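Local structure of beta-N-acetylhexosaminidase (Akkermansia muciniphila, 6JEB) at residues I333-K337 with K387-I392. The protein hydrolyses terminal non-reducing N-acetylglucosamine and N-acetylgalactosamine residues from beta-linked glycans, including terminally unbranched N-glycans and chitobiose. Numbering follows the deposited sequence.
Sequences IEKTK and KEAGHI
H391 reaches from the type I turn A389-I392, which leads into strand 392-399 of the glycosyl hydrolase family 20 (beta/alpha)8 barrel, to helix 329-339, which joins strands 320-323 and 342-345. With CG between the backbone N and the carbonyl carbon (chi1 62°), the imidazole meets the helix edge-on, and its NE2-H is shared by two acceptors: T336 OG1, itself hydrogen-bonded to S332 O, at 3.0 Å, almost in the ring plane, and I333 O, also at 3.0 Å but at a bent 130°. That carbonyl receives the helical bond from K337 N. K337 CB lies over one ring face, 3.8 Å from the centroid in a CH-pi contact. On the buried side, I333 CD1 meets I392 CD1 at 3.9 Å, and L343 of the neighbouring strand packs on I333 and T336. A leucine in place of H391 would probably leave I333 O and T336 OG1 without this donor and break the water link to K337. The solvent side is looser and polar: K387 NZ lies 3.5 Å from K337 NZ, two like charges close together. K337 NZ donates to K387 O at 2.6 Å, nearly in line with the C=O bond, and to a water 3.0 Å from H391 ND1.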
ATOM      1  N   ILE A 333      -2.113 -12.372 -14.060  1.00 20.59           N
ATOM      2  CA  ILE A 333      -2.786 -13.428 -13.308  1.00 20.94           C
ATOM      3  C   ILE A 333      -2.410 -14.793 -13.869  1.00 23.53           C
ATOM      4  O   ILE A 333      -2.056 -15.719 -13.126  1.00 24.46           O
ATOM      5  CB  ILE A 333      -4.310 -13.205 -13.309  1.00 21.55           C
ATOM      6  CG1 ILE A 333      -4.662 -11.908 -12.571  1.00 21.88           C
ATOM      7  CG2 ILE A 333      -5.025 -14.395 -12.677  1.00 23.78           C
ATOM      8  CD1 ILE A 333      -6.106 -11.485 -12.741  1.00 22.84           C
ATOM      9  N   GLU A 334      -2.436 -14.916 -15.196  1.00 26.10           N
ATOM     10  CA  GLU A 334      -2.170 -16.199 -15.841  0.50 27.67           C
ATOM     11  C   GLU A 334      -0.708 -16.605 -15.689  1.00 27.90           C
ATOM     12  O   GLU A 334      -0.403 -17.760 -15.366  1.00 28.24           O
ATOM     13  CB  GLU A 334      -2.557 -16.120 -17.318  0.50 30.46           C
ATOM     14  CG  GLU A 334      -2.021 -17.255 -18.170  0.50 33.42           C
ATOM     15  CD  GLU A 334      -2.371 -17.087 -19.633  0.50 36.32           C
ATOM     16  OE1 GLU A 334      -3.575 -17.044 -19.955  0.50 37.59           O
ATOM     17  OE2 GLU A 334      -1.440 -16.982 -20.461  0.50 37.30           O
ATOM     18  N   LYS A 335       0.214 -15.664 -15.917  1.00 27.38           N
ATOM     19  CA  LYS A 335       1.635 -16.001 -15.865  1.00 26.84           C
ATOM     20  C   LYS A 335       2.099 -16.295 -14.442  1.00 24.71           C
ATOM     21  O   LYS A 335       2.938 -17.177 -14.230  1.00 24.57           O
ATOM     22  CB  LYS A 335       2.477 -14.882 -16.486  1.00 31.17           C
ATOM     23  CG  LYS A 335       2.262 -14.676 -17.977  1.00 37.49           C
ATOM     24  CD  LYS A 335       2.603 -15.920 -18.779  1.00 42.68           C
ATOM     25  CE  LYS A 335       2.204 -15.750 -20.239  1.00 46.47           C
ATOM     26  NZ  LYS A 335       1.525 -16.958 -20.788  1.00 49.57           N
ATOM     27  N   THR A 336       1.589 -15.559 -13.451  1.00 23.30           N
ATOM     28  CA  THR A 336       1.996 -15.848 -12.079  1.00 23.50           C
ATOM     29  C   THR A 336       1.478 -17.207 -11.624  1.00 23.91           C
ATOM     30  O   THR A 336       2.176 -17.932 -10.905  1.00 26.25           O
ATOM     31  CB  THR A 336       1.559 -14.735 -11.123  1.00 22.53           C
ATOM     32  OG1 THR A 336       0.148 -14.515 -11.240  1.00 23.13           O
ATOM     33  CG2 THR A 336       2.318 -13.445 -11.419  1.00 23.31           C
ATOM     34  N   LYS A 337       0.261 -17.573 -12.030  1.00 23.49           N
ATOM     35  CA  LYS A 337      -0.235 -18.907 -11.715  1.00 26.32           C
ATOM     36  C   LYS A 337       0.677 -19.973 -12.311  1.00 27.47           C
ATOM     37  O   LYS A 337       1.059 -20.931 -11.630  1.00 29.02           O
ATOM     38  CB  LYS A 337      -1.664 -19.079 -12.223  1.00 28.58           C
ATOM     39  CG  LYS A 337      -2.239 -20.459 -11.930  1.00 32.33           C
ATOM     40  CD  LYS A 337      -3.580 -20.667 -12.601  1.00 36.87           C
ATOM     41  CE  LYS A 337      -4.022 -22.115 -12.481  1.00 41.15           C
ATOM     42  NZ  LYS A 337      -4.210 -22.512 -11.056  1.00 42.97           N
ATOM     43  N   LYS A 387     -10.049 -21.575  -9.564  1.00 42.36           N
ATOM     44  CA  LYS A 387      -8.969 -22.411 -10.078  1.00 46.77           C
ATOM     45  C   LYS A 387      -7.963 -21.608 -10.893  1.00 45.75           C
ATOM     46  O   LYS A 387      -6.792 -21.996 -10.970  1.00 48.71           O
ATOM     47  CB  LYS A 387      -9.519 -23.592 -10.885  1.00 54.17           C
ATOM     48  CG  LYS A 387      -8.464 -24.640 -11.221  1.00 61.77           C
ATOM     49  CD  LYS A 387      -7.699 -25.055  -9.967  1.00 66.75           C
ATOM     50  CE  LYS A 387      -6.194 -25.080 -10.198  1.00 69.14           C
ATOM     51  NZ  LYS A 387      -5.443 -25.054  -8.910  1.00 70.80           N
ATOM     52  N   GLU A 388      -8.378 -20.483 -11.477  1.00 40.03           N
ATOM     53  CA  GLU A 388      -7.468 -19.645 -12.244  1.00 36.48           C
ATOM     54  C   GLU A 388      -6.912 -18.469 -11.454  1.00 31.80           C
ATOM     55  O   GLU A 388      -5.872 -17.923 -11.842  1.00 31.05           O
ATOM     56  CB  GLU A 388      -8.166 -19.106 -13.496  1.00 38.33           C
ATOM     57  CG  GLU A 388      -8.579 -20.188 -14.488  1.00 43.39           C
ATOM     58  CD  GLU A 388      -9.357 -19.628 -15.664  1.00 49.13           C
ATOM     59  OE1 GLU A 388      -9.186 -18.430 -15.978  1.00 51.46           O
ATOM     60  OE2 GLU A 388     -10.146 -20.382 -16.268  1.00 52.93           O
ATOM     61  N   ALA A 389      -7.562 -18.068 -10.360  1.00 29.79           N
ATOM     62  CA  ALA A 389      -7.198 -16.831  -9.676  1.00 27.64           C
ATOM     63  C   ALA A 389      -7.056 -16.981  -8.164  1.00 25.95           C
ATOM     64  O   ALA A 389      -6.984 -15.965  -7.458  1.00 27.01           O
ATOM     65  CB  ALA A 389      -8.194 -15.717 -10.016  1.00 28.75           C
ATOM     66  N   GLY A 390      -6.992 -18.206  -7.648  1.00 25.86           N
ATOM     67  CA  GLY A 390      -6.917 -18.396  -6.208  1.00 25.24           C
ATOM     68  C   GLY A 390      -5.603 -17.979  -5.587  1.00 23.20           C
ATOM     69  O   GLY A 390      -5.528 -17.858  -4.360  1.00 24.77           O
ATOM     70  N   HIS A 391      -4.574 -17.770  -6.400  1.00 22.20           N
ATOM     71  CA  HIS A 391      -3.286 -17.284  -5.929  1.00 20.02           C
ATOM     72  C   HIS A 391      -3.265 -15.771  -5.745  1.00 19.12           C
ATOM     73  O   HIS A 391      -2.232 -15.224  -5.341  1.00 18.74           O
ATOM     74  CB  HIS A 391      -2.184 -17.715  -6.903  1.00 20.99           C
ATOM     75  CG  HIS A 391      -2.346 -17.143  -8.275  1.00 22.07           C
ATOM     76  ND1 HIS A 391      -3.455 -17.392  -9.057  1.00 24.13           N
ATOM     77  CD2 HIS A 391      -1.546 -16.328  -9.002  1.00 21.77           C
ATOM     78  CE1 HIS A 391      -3.329 -16.754 -10.206  1.00 23.95           C
ATOM     79  NE2 HIS A 391      -2.182 -16.097 -10.196  1.00 22.52           N
ATOM     80  N   ILE A 392      -4.370 -15.087  -6.027  1.00 17.49           N
ATOM     81  CA  ILE A 392      -4.480 -13.657  -5.752  1.00 16.25           C
ATOM     82  C   ILE A 392      -4.755 -13.477  -4.265  1.00 16.65           C
ATOM     83  O   ILE A 392      -5.742 -14.004  -3.736  1.00 18.69           O
ATOM     84  CB  ILE A 392      -5.581 -13.006  -6.601  1.00 15.57           C
ATOM     85  CG1 ILE A 392      -5.233 -13.103  -8.087  1.00 17.13           C
ATOM     86  CG2 ILE A 392      -5.792 -11.548  -6.181  1.00 17.98           C
ATOM     87  CD1 ILE A 392      -6.362 -12.670  -9.012  1.00 19.43           C
TER
HETATM   88  O   HOH W   1      -4.476 -20.211  -9.062  1.00 43.10           O